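Local atomic coordinates of methionine-binding lipoprotein metQ (Bacillus subtilis subsp. subtilis, PDB entry 4GOT), a protein that probably binds methionine and hands it to the membrane permease of the MetNPQ ABC transporter, with a part in methionine sulfoxide transport. Residues Tyr59-Pro64 with Ile207-Lys212; Glu87-Tyr92 with Phe176-Tyr181; Leu102-Thr107 with Pro150-Phe155. All coordinates share one frame; numbering follows the deposited sequence. Where two conformers were deposited one is given.

Interaction 1. Residues Tyr59-Pro64 with Ile207-Lys212. With MSE (selenomethionine), chain B.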
loop_
_atom_site.group_PDB
_atom_site.type_symbol
_atom_site.label_atom_id
_atom_site.label_comp_id
_atom_site.label_asym_id
_atom_site.label_seq_id
_atom_site.Cartn_x
_atom_site.Cartn_y
_atom_site.Cartn_z
ATOM N N TYR A 59 7.338 4.072 6.503
ATOM C CA TYR A 59 7.268 4.019 5.040
ATOM C C TYR A 59 6.540 2.706 4.731
ATOM O O TYR A 59 7.157 1.610 4.703
ATOM C CB TYR A 59 8.699 3.993 4.498
ATOM C CG TYR A 59 8.870 3.927 3.016
ATOM C CD1 TYR A 59 7.929 4.449 2.153
ATOM C CD2 TYR A 59 10.049 3.404 2.469
ATOM C CE1 TYR A 59 8.133 4.399 0.799
ATOM C CE2 TYR A 59 10.262 3.365 1.108
ATOM C CZ TYR A 59 9.300 3.833 0.276
ATOM O OH TYR A 59 9.497 3.835 -1.068
ATOM N N PHE A 60 5.220 2.814 4.611
ATOM C CA PHE A 60 4.346 1.640 4.423
ATOM C C PHE A 60 2.941 1.921 3.886
ATOM O O PHE A 60 2.323 0.982 3.404
ATOM C CB PHE A 60 4.225 0.804 5.736
ATOM C CG PHE A 60 3.170 1.323 6.669
ATOM C CD1 PHE A 60 3.345 2.531 7.330
ATOM C CD2 PHE A 60 1.931 0.676 6.781
ATOM C CE1 PHE A 60 2.336 3.045 8.134
ATOM C CE2 PHE A 60 0.928 1.177 7.600
ATOM C CZ PHE A 60 1.144 2.361 8.284
ATOM N N GLN A 61 2.435 3.170 3.953
ATOM C CA GLN A 61 0.996 3.463 3.725
ATOM C C GLN A 61 0.767 4.520 2.689
ATOM O O GLN A 61 1.703 5.181 2.273
ATOM C CB GLN A 61 0.366 3.957 5.047
ATOM C CG GLN A 61 0.732 5.398 5.425
ATOM C CD GLN A 61 0.572 5.706 6.891
ATOM O OE1 GLN A 61 -0.495 5.502 7.473
ATOM N NE2 GLN A 61 1.650 6.219 7.518
ATOM N N HIS A 62 -0.492 4.756 2.353
ATOM C CA HIS A 62 -0.875 5.896 1.482
ATOM C C HIS A 62 -1.678 6.906 2.329
ATOM O O HIS A 62 -1.940 6.660 3.499
ATOM C CB HIS A 62 -1.682 5.433 0.256
ATOM C CG HIS A 62 -2.679 4.336 0.543
ATOM N ND1 HIS A 62 -3.823 4.518 1.309
ATOM C CD2 HIS A 62 -2.706 3.044 0.134
ATOM C CE1 HIS A 62 -4.487 3.375 1.381
ATOM N NE2 HIS A 62 -3.815 2.453 0.708
ATOM N N ILE A 63 -2.029 8.047 1.743
ATOM C CA ILE A 63 -2.694 9.129 2.482
ATOM C C ILE A 63 -4.085 8.676 3.019
ATOM O O ILE A 63 -4.390 8.939 4.176
ATOM C CB ILE A 63 -2.772 10.457 1.663
ATOM C CG1 ILE A 63 -1.390 11.107 1.482
ATOM C CG2 ILE A 63 -3.791 11.455 2.254
ATOM C CD1 ILE A 63 -1.305 11.999 0.256
ATOM N N PRO A 64 -4.905 7.972 2.187
ATOM C CA PRO A 64 -6.195 7.474 2.709
ATOM C C PRO A 64 -6.007 6.556 3.936
ATOM O O PRO A 64 -6.768 6.649 4.907
ATOM C CB PRO A 64 -6.781 6.761 1.490
ATOM C CG PRO A 64 -6.310 7.621 0.320
ATOM C CD PRO A 64 -4.850 7.853 0.710
ATOM N N ILE A 207 3.818 6.813 1.098
ATOM C CA ILE A 207 4.405 8.022 1.615
ATOM C C ILE A 207 5.350 7.712 2.779
ATOM O O ILE A 207 5.320 6.606 3.384
ATOM C CB ILE A 207 3.315 9.023 2.105
ATOM C CG1 ILE A 207 2.571 8.491 3.336
ATOM C CG2 ILE A 207 2.390 9.430 0.939
ATOM C CD1 ILE A 207 1.689 9.440 4.141
ATOM N N ILE A 208 6.172 8.715 3.065
ATOM C CA ILE A 208 6.860 8.829 4.318
ATOM C C ILE A 208 5.975 9.628 5.273
ATOM O O ILE A 208 5.520 10.712 4.943
ATOM C CB ILE A 208 8.253 9.457 4.145
ATOM C CG1 ILE A 208 9.103 8.578 3.211
ATOM C CG2 ILE A 208 8.889 9.659 5.511
ATOM C CD1 ILE A 208 9.581 7.239 3.795
ATOM N N ALA A 209 5.683 9.039 6.424
ATOM C CA ALA A 209 4.959 9.733 7.505
ATOM C C ALA A 209 5.889 9.965 8.702
ATOM O O ALA A 209 6.755 9.104 9.008
ATOM C CB ALA A 209 3.718 8.952 7.923
ATOM N N VAL A 210 5.702 11.127 9.341
ATOM C CA VAL A 210 6.457 11.558 10.514
ATOM C C VAL A 210 5.470 12.127 11.533
ATOM O O VAL A 210 4.281 12.299 11.235
ATOM C CB VAL A 210 7.569 12.586 10.118
ATOM C CG1 VAL A 210 8.577 11.958 9.118
ATOM C CG2 VAL A 210 6.954 13.877 9.533
ATOM N N ARG A 211 5.953 12.403 12.740
ATOM C CA ARG A 211 5.157 13.113 13.730
ATOM C C ARG A 211 4.988 14.595 13.353
ATOM O O ARG A 211 5.835 15.178 12.681
ATOM C CB ARG A 211 5.762 12.951 15.129
ATOM C CG ARG A 211 5.619 11.534 15.655
ATOM C CD ARG A 211 6.015 11.408 17.137
ATOM N NE ARG A 211 7.425 11.747 17.257
ATOM C CZ ARG A 211 8.434 10.985 16.842
ATOM N NH1 ARG A 211 8.230 9.804 16.293
ATOM N NH2 ARG A 211 9.676 11.420 16.967
ATOM N N LYS A 212 3.863 15.182 13.751
ATOM C CA LYS A 212 3.536 16.567 13.397
ATOM C C LYS A 212 4.635 17.451 13.956
ATOM O O LYS A 212 5.083 17.239 15.060
ATOM C CB LYS A 212 2.166 16.961 13.978
ATOM C CG LYS A 212 1.652 18.380 13.708
ATOM C CD LYS A 212 0.751 18.816 14.874
ATOM C CE LYS A 212 -0.281 19.877 14.493
ATOM N NZ LYS A 212 0.280 21.254 14.549
HETATM N N MSE B 300 1.899 -0.776 0.184
HETATM C CA MSE B 300 0.414 -0.919 0.242
HETATM C C MSE B 300 -0.290 -0.501 -1.092
HETATM O O MSE B 300 0.017 0.561 -1.562
HETATM O OXT MSE B 300 -1.182 -1.146 -1.700
HETATM C CB MSE B 300 -0.117 -0.027 1.376
HETATM C CG MSE B 300 -1.539 -0.260 1.776
HETATM SE SE MSE B 300 -2.202 1.070 3.085
HETATM C CE MSE B 300 -1.247 0.293 4.783
HETATM O O HOH W 1 4.130 5.570 5.581
#

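Interaction 2. Residues Glu87-Tyr92 with Phe176-Tyr181. With MSE (selenomethionine), chain B.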
loop_
_atom_site.group_PDB
_atom_site.type_symbol
_atom_site.label_atom_id
_atom_site.label_comp_id
_atom_site.label_asym_id
_atom_site.label_seq_id
_atom_site.Cartn_x
_atom_site.Cartn_y
_atom_site.Cartn_z
ATOM N N GLU A 87 1.961 1.485 -5.851
ATOM C CA GLU A 87 1.818 0.034 -6.067
ATOM C C GLU A 87 0.413 -0.264 -6.631
ATOM O O GLU A 87 -0.517 -0.464 -5.875
ATOM C CB GLU A 87 1.968 -0.718 -4.733
ATOM C CG GLU A 87 3.341 -0.678 -4.126
ATOM C CD GLU A 87 3.364 -1.220 -2.695
ATOM O OE1 GLU A 87 2.538 -2.088 -2.319
ATOM O OE2 GLU A 87 4.226 -0.742 -1.935
ATOM N N PRO A 88 0.238 -0.258 -7.965
ATOM C CA PRO A 88 -1.087 -0.652 -8.470
ATOM C C PRO A 88 -1.567 -2.030 -7.921
ATOM O O PRO A 88 -0.859 -3.051 -8.017
ATOM C CB PRO A 88 -0.883 -0.653 -9.980
ATOM C CG PRO A 88 0.149 0.395 -10.187
ATOM C CD PRO A 88 1.112 0.216 -9.046
ATOM N N PHE A 89 -2.746 -1.981 -7.274
ATOM C CA PHE A 89 -3.423 -3.098 -6.632
ATOM C C PHE A 89 -3.709 -4.241 -7.628
ATOM O O PHE A 89 -3.998 -4.013 -8.832
ATOM C CB PHE A 89 -4.769 -2.569 -6.097
ATOM C CG PHE A 89 -5.217 -3.136 -4.772
ATOM C CD1 PHE A 89 -4.443 -3.982 -4.011
ATOM C CD2 PHE A 89 -6.419 -2.705 -4.254
ATOM C CE1 PHE A 89 -4.876 -4.458 -2.790
ATOM C CE2 PHE A 89 -6.849 -3.158 -3.004
ATOM C CZ PHE A 89 -6.070 -4.046 -2.269
ATOM N N GLY A 90 -3.617 -5.458 -7.116
ATOM C CA GLY A 90 -3.884 -6.663 -7.896
ATOM C C GLY A 90 -5.004 -7.556 -7.344
ATOM O O GLY A 90 -5.225 -7.662 -6.089
ATOM N N ILE A 91 -5.695 -8.192 -8.300
ATOM C CA ILE A 91 -6.596 -9.306 -8.055
ATOM C C ILE A 91 -6.017 -10.587 -8.657
ATOM O O ILE A 91 -5.494 -10.580 -9.786
ATOM C CB ILE A 91 -7.992 -9.100 -8.665
ATOM C CG1 ILE A 91 -8.580 -7.749 -8.190
ATOM C CG2 ILE A 91 -8.864 -10.310 -8.288
ATOM C CD1 ILE A 91 -9.749 -7.235 -9.018
ATOM N N TYR A 92 -6.111 -11.669 -7.874
ATOM C CA TYR A 92 -5.450 -12.935 -8.143
ATOM C C TYR A 92 -6.495 -14.066 -8.051
ATOM O O TYR A 92 -7.452 -13.979 -7.268
ATOM C CB TYR A 92 -4.372 -13.169 -7.085
ATOM C CG TYR A 92 -3.203 -12.206 -7.171
ATOM C CD1 TYR A 92 -3.295 -10.913 -6.638
ATOM C CD2 TYR A 92 -2.003 -12.591 -7.770
ATOM C CE1 TYR A 92 -2.241 -10.028 -6.712
ATOM C CE2 TYR A 92 -0.939 -11.710 -7.843
ATOM C CZ TYR A 92 -1.062 -10.426 -7.311
ATOM O OH TYR A 92 -0.013 -9.526 -7.372
ATOM N N PHE A 176 -7.958 -10.088 -3.461
ATOM C CA PHE A 176 -7.144 -8.847 -3.486
ATOM C C PHE A 176 -5.857 -9.033 -2.695
ATOM O O PHE A 176 -5.904 -9.530 -1.565
ATOM C CB PHE A 176 -7.904 -7.638 -2.926
ATOM C CG PHE A 176 -8.983 -7.117 -3.856
ATOM C CD1 PHE A 176 -10.269 -7.642 -3.798
ATOM C CD2 PHE A 176 -8.727 -6.107 -4.760
ATOM C CE1 PHE A 176 -11.283 -7.187 -4.658
ATOM C CE2 PHE A 176 -9.735 -5.636 -5.615
ATOM C CZ PHE A 176 -11.014 -6.171 -5.560
ATOM N N ILE A 177 -4.721 -8.665 -3.295
ATOM C CA ILE A 177 -3.410 -8.704 -2.585
ATOM C C ILE A 177 -2.660 -7.374 -2.902
ATOM O O ILE A 177 -2.466 -6.996 -4.088
ATOM C CB ILE A 177 -2.509 -9.924 -2.965
ATOM C CG1 ILE A 177 -3.318 -11.238 -3.082
ATOM C CG2 ILE A 177 -1.390 -10.088 -1.939
ATOM C CD1 ILE A 177 -2.529 -12.446 -3.582
ATOM N N ASN A 178 -2.250 -6.674 -1.848
ATOM C CA ASN A 178 -1.447 -5.451 -1.967
ATOM C C ASN A 178 -0.090 -5.861 -2.538
ATOM O O ASN A 178 0.443 -6.886 -2.120
ATOM C CB ASN A 178 -1.205 -4.819 -0.587
ATOM C CG ASN A 178 -2.478 -4.281 0.072
ATOM O OD1 ASN A 178 -2.879 -3.143 -0.173
ATOM N ND2 ASN A 178 -3.113 -5.091 0.890
ATOM N N VAL A 179 0.488 -5.052 -3.426
ATOM C CA VAL A 179 1.785 -5.400 -4.043
ATOM C C VAL A 179 2.872 -5.776 -2.992
ATOM O O VAL A 179 3.613 -6.726 -3.191
ATOM C CB VAL A 179 2.317 -4.280 -4.972
ATOM C CG1 VAL A 179 3.733 -4.638 -5.469
ATOM C CG2 VAL A 179 1.348 -3.968 -6.128
ATOM N N ASN A 180 2.992 -5.043 -1.895
ATOM C CA ASN A 180 4.035 -5.380 -0.888
ATOM C C ASN A 180 3.956 -6.821 -0.337
ATOM O O ASN A 180 4.966 -7.535 -0.237
ATOM C CB ASN A 180 4.078 -4.375 0.274
ATOM C CG ASN A 180 2.929 -4.515 1.263
ATOM O OD1 ASN A 180 1.793 -4.054 0.994
ATOM N ND2 ASN A 180 3.233 -5.050 2.466
ATOM N N TYR A 181 2.735 -7.262 -0.030
ATOM C CA TYR A 181 2.507 -8.624 0.452
ATOM C C TYR A 181 2.508 -9.633 -0.661
ATOM O O TYR A 181 2.976 -10.756 -0.449
ATOM C CB TYR A 181 1.230 -8.674 1.264
ATOM C CG TYR A 181 1.385 -8.014 2.589
ATOM C CD1 TYR A 181 2.475 -8.337 3.419
ATOM C CD2 TYR A 181 0.427 -7.094 3.064
ATOM C CE1 TYR A 181 2.627 -7.734 4.657
ATOM C CE2 TYR A 181 0.566 -6.512 4.313
ATOM C CZ TYR A 181 1.658 -6.833 5.104
ATOM O OH TYR A 181 1.824 -6.251 6.350
HETATM N N MSE B 300 1.899 -0.776 0.184
HETATM C CA MSE B 300 0.414 -0.919 0.242
HETATM C C MSE B 300 -0.290 -0.501 -1.092
HETATM O O MSE B 300 0.017 0.561 -1.562
HETATM O OXT MSE B 300 -1.182 -1.146 -1.700
HETATM C CB MSE B 300 -0.117 -0.027 1.376
HETATM C CG MSE B 300 -1.539 -0.260 1.776
HETATM SE SE MSE B 300 -2.202 1.070 3.085
HETATM C CE MSE B 300 -1.247 0.293 4.783
HETATM O O HOH W 2 -1.015 -2.640 -3.778
HETATM O O HOH W 3 -0.381 -7.164 -6.108
#

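Interaction 3. Residues Leu102-Thr107 with Pro150-Phe155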
loop_
_atom_site.group_PDB
_atom_site.type_symbol
_atom_site.label_atom_id
_atom_site.label_comp_id
_atom_site.label_asym_id
_atom_site.label_seq_id
_atom_site.Cartn_x
_atom_site.Cartn_y
_atom_site.Cartn_z
ATOM N N LEU A 102 -15.954 -15.049 -13.809
ATOM C CA LEU A 102 -16.561 -15.395 -12.525
ATOM C C LEU A 102 -18.050 -15.682 -12.700
ATOM O O LEU A 102 -18.737 -15.014 -13.496
ATOM C CB LEU A 102 -16.365 -14.289 -11.467
ATOM C CG LEU A 102 -14.939 -13.884 -11.057
ATOM C CD1 LEU A 102 -14.973 -12.590 -10.237
ATOM C CD2 LEU A 102 -14.217 -15.016 -10.337
ATOM N N PRO A 103 -18.551 -16.693 -11.974
ATOM C CA PRO A 103 -19.935 -17.120 -12.074
ATOM C C PRO A 103 -20.819 -16.403 -11.073
ATOM O O PRO A 103 -20.315 -15.827 -10.106
ATOM C CB PRO A 103 -19.841 -18.598 -11.702
ATOM C CG PRO A 103 -18.765 -18.612 -10.648
ATOM C CD PRO A 103 -17.765 -17.587 -11.097
ATOM N N ASP A 104 -22.131 -16.477 -11.259
ATOM C CA ASP A 104 -23.055 -15.971 -10.233
ATOM C C ASP A 104 -22.762 -16.587 -8.884
ATOM O O ASP A 104 -22.470 -17.768 -8.813
ATOM C CB ASP A 104 -24.526 -16.240 -10.587
ATOM C CG ASP A 104 -25.171 -15.051 -11.253
ATOM O OD1 ASP A 104 -24.539 -14.478 -12.169
ATOM O OD2 ASP A 104 -26.285 -14.671 -10.839
ATOM N N GLY A 105 -22.850 -15.781 -7.830
ATOM C CA GLY A 105 -22.562 -16.232 -6.481
ATOM C C GLY A 105 -21.091 -16.318 -6.127
ATOM O O GLY A 105 -20.751 -16.727 -5.012
ATOM N N ALA A 106 -20.212 -15.922 -7.054
ATOM C CA ALA A 106 -18.778 -15.992 -6.811
ATOM C C ALA A 106 -18.425 -15.219 -5.525
ATOM O O ALA A 106 -19.099 -14.218 -5.178
ATOM C CB ALA A 106 -17.984 -15.484 -8.018
ATOM N N THR A 107 -17.418 -15.747 -4.819
ATOM C CA THR A 107 -16.845 -15.179 -3.567
ATOM C C THR A 107 -15.572 -14.379 -3.861
ATOM O O THR A 107 -14.586 -14.913 -4.447
ATOM C CB THR A 107 -16.398 -16.245 -2.554
ATOM O OG1 THR A 107 -17.519 -16.993 -2.092
ATOM C CG2 THR A 107 -15.700 -15.577 -1.337
ATOM N N PRO A 150 -25.080 -7.670 -10.392
ATOM C CA PRO A 150 -25.897 -8.633 -11.161
ATOM C C PRO A 150 -25.388 -10.100 -11.136
ATOM O O PRO A 150 -26.134 -11.009 -11.499
ATOM C CB PRO A 150 -25.892 -8.051 -12.578
ATOM C CG PRO A 150 -24.665 -7.205 -12.647
ATOM C CD PRO A 150 -24.430 -6.678 -11.261
ATOM N N LYS A 151 -24.142 -10.311 -10.717
ATOM C CA LYS A 151 -23.608 -11.651 -10.543
ATOM C C LYS A 151 -23.774 -12.100 -9.100
ATOM O O LYS A 151 -23.284 -13.160 -8.740
ATOM C CB LYS A 151 -22.129 -11.735 -10.935
ATOM C CG LYS A 151 -21.815 -11.331 -12.357
ATOM C CD LYS A 151 -20.632 -12.092 -12.941
ATOM C CE LYS A 151 -20.605 -11.978 -14.468
ATOM N NZ LYS A 151 -20.076 -13.219 -15.106
ATOM N N ASN A 152 -24.456 -11.310 -8.274
ATOM C CA ASN A 152 -24.649 -11.647 -6.847
ATOM C C ASN A 152 -23.384 -12.163 -6.147
ATOM O O ASN A 152 -23.357 -13.222 -5.495
ATOM C CB ASN A 152 -25.811 -12.611 -6.698
ATOM C CG ASN A 152 -27.105 -11.985 -7.125
ATOM O OD1 ASN A 152 -27.729 -12.429 -8.071
ATOM N ND2 ASN A 152 -27.489 -10.909 -6.453
ATOM N N LEU A 153 -22.338 -11.359 -6.290
ATOM C CA LEU A 153 -21.052 -11.642 -5.704
ATOM C C LEU A 153 -21.237 -11.604 -4.196
ATOM O O LEU A 153 -22.059 -10.824 -3.704
ATOM C CB LEU A 153 -20.005 -10.618 -6.202
ATOM C CG LEU A 153 -19.755 -10.584 -7.719
ATOM C CD1 LEU A 153 -18.803 -9.468 -8.112
ATOM C CD2 LEU A 153 -19.182 -11.917 -8.173
ATOM N N GLU A 154 -20.527 -12.496 -3.489
ATOM C CA GLU A 154 -20.466 -12.506 -2.038
ATOM C C GLU A 154 -19.036 -12.097 -1.610
ATOM O O GLU A 154 -18.060 -12.401 -2.320
ATOM C CB GLU A 154 -20.849 -13.910 -1.538
ATOM C CG GLU A 154 -22.281 -14.317 -1.920
ATOM C CD GLU A 154 -22.527 -15.821 -1.869
ATOM O OE1 GLU A 154 -21.655 -16.564 -1.365
ATOM O OE2 GLU A 154 -23.596 -16.265 -2.331
ATOM N N PHE A 155 -18.901 -11.418 -0.472
ATOM C CA PHE A 155 -17.607 -10.883 -0.069
ATOM C C PHE A 155 -17.181 -11.437 1.286
ATOM O O PHE A 155 -18.014 -11.568 2.181
ATOM C CB PHE A 155 -17.620 -9.359 -0.023
ATOM C CG PHE A 155 -18.097 -8.711 -1.311
ATOM C CD1 PHE A 155 -17.207 -8.384 -2.315
ATOM C CD2 PHE A 155 -19.422 -8.410 -1.490
ATOM C CE1 PHE A 155 -17.633 -7.779 -3.504
ATOM C CE2 PHE A 155 -19.862 -7.810 -2.676
ATOM C CZ PHE A 155 -18.963 -7.499 -3.685
#

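Interaction 1. Residues Tyr59-Pro64 with Ile207-Lys212
The Tyr59 ring has the carbonyl oxygen of Ile207 at its edge, near the ring plane, Tyr59 CD1 3.6 Å from Ile207 O. Tyr59 CG anti to the backbone N (chi1 180°) sets the ring beside Ile208, which approaches obliquely, its CD1 3.4 Å from Tyr59 CB. The phenol oxygen is hydrogen-bonded to His85 ND1. The Phe60 ring carries Gln61 CB over the centre of one face. The selenomethionine methyl CE meets this ring at a slant, 3.7 Å from Phe60 CE2. The His62 imidazole has selenium over one face, offset toward the rim, His62 NE2 3.2 Å from SE. Pro64 N lies at its edge, in plane. Two bonds fix the rotation of this ring: ND1 caps Tyr65 N at the start of helix 63-72, and NE2 binds Glu116.

Between the backbones, Ile207 N donates to Gln61 O (2.9 Å). One water accepts from Phe60 N and Gln61 NE2 and donates to Ile207 O at 2.7 Å. Gln61 NE2 rests on the methyl of Ala209, while OE1 is held by Asn47. The Ile63 and Ile207 side chains cross at about a right angle, Ile63 CG1 4.2 Å from Ile207 CG2.

Strands 57-62 and 206-211 are antiparallel neighbours in one sheet. A strand end turns into a helix and presents Phe60 and His62 to the ligand side chain, as in the cleft of a type 2 periplasmic binding protein.

Interaction 2. Residues Glu87-Tyr92 with Phe176-Tyr181
Ile91 and Phe176 run alongside in the same direction. Ile91 CG1 sits over one face of the Phe176 ring in a CH-pi contact, 3.9 Å from its centroid. The Phe89 and Phe176 rings meet obliquely, centroids 5.5 Å apart and planes at 45°. Phe176 CD2 lies over one face of Phe89, toward the rim. Met120 of helix 117-126 touches both rings. A second CH-pi contact lies on the other face of the sheet, where Ile177 CD1 is 3.9 Å from the centroid of the Tyr92 ring. Gly90 leaves space for this ring, since a CB there would run into Tyr92 CE1.

The backbones form a short antiparallel ladder. Ile177 N donates to Gly90 O (3.0 Å, 168°), and the non-hydrogen-bonded pair Ile91-Phe176 follows. Water 3 joins Tyr92 OH to Ile177 O, at the edge of the ring and in its plane.

Toward the ligand, Val179 packs against Glu87 CB. The Glu87 side chain, extended beyond CG (chi2 170°), runs on past Val179 to bring OE1 to the amino group of selenomethionine (OE1 to MSE N, 2.9 Å). Asn180 N gives OE1 a second, weak bond of 3.0 Å. His85 holds OE2, so the carboxylate is gripped at both oxygens. Asn180 OD1 has a weak bond from the ligand amino group and is hydrogen-bonded to Tyr43 OH. Water 2 accepts from Val179 N and donates to Glu87 O and to ligand OXT (2.6 Å).

Strand 78-86 belongs to one sheet and strand 90-92 to the other, so Glu87 lies on a link between the two lobes. A carboxylate on the amino group, with a helix start reaching the ligand carboxylate through a water, is consistent with the amino-acid site of the NlpA family.

Interaction 3. Residues Leu102-Thr107 with Pro150-Phe155
Lys151 and Leu102 meet through a side-chain to backbone bond. Lys151 NZ donates to Leu102 O at 2.8 Å, almost straight down the carbonyl. The lysine chain reaches out almost to its full length, with kinks at chi2 (-148°) and chi4 that steer the ammonium group to this oxygen. Its CD also touches Leu102 O, at 3.5 Å.

Two bonds run from backbone to backbone. Gly105 N donates to Lys151 O (2.8 Å). Glu154 N donates to Ala106 O (2.8 Å, 168°). Lys151 is thus used twice, by its side chain and by its carbonyl. An alanine in its place would keep that carbonyl but lose the ammonium group, which would probably leave Leu102 O without this donor and the 102-103 end of the loop less firmly tied.

CA-H...O contacts add to these bonds. Asp104 CA points its hydrogen at Lys151 O, and Gly105 CA does so at Asn152 O. Leu153 CA approaches Ala106 O, and Thr107 CA approaches Glu154 O at 3.3 Å.

Charge plays a smaller part. Asp104 crosses Lys151 at about a right angle, and Asp104 OD1 stays 5.5 Å from Lys151 NZ, so no salt bridge forms. The apolar share is also small: Ala106 CB rests on Leu153 CD2 at 3.8 Å.

The loop makes a type II beta turn from Pro103 to Ala106, closed by Ala106 N to Pro103 O, with Gly105 at positive phi. It leads into strand 107-111. Thr107 and Glu154 form a parallel bridge, which Glu154 extends by bonding to Ile108. Strand 154-158 is outermost in this sheet, and Asp173, just before strand 174-177, binds Thr107 on the inner side.

Overall arrangement
Interactions 1 and 2 serve the same pocket from different sheets. Both touch the selenomethionine: residues 59-64 meet its side chain, while 87-92 and 176-181 hold its backbone end. Their centres are 19 Å apart and their nearest atoms about 6 Å. His85, two residues before Glu87, links them by binding both Tyr59 and Glu87. Interaction 3 lies in the same sheet as interaction 2, their centres 21 Å apart, but at the far end of that lobe and away from the ligand. It is 35 Å from interaction 1, centre to centre, across the middle of the chain. Along the sequence the three are nested, 3 inside 2 inside 1.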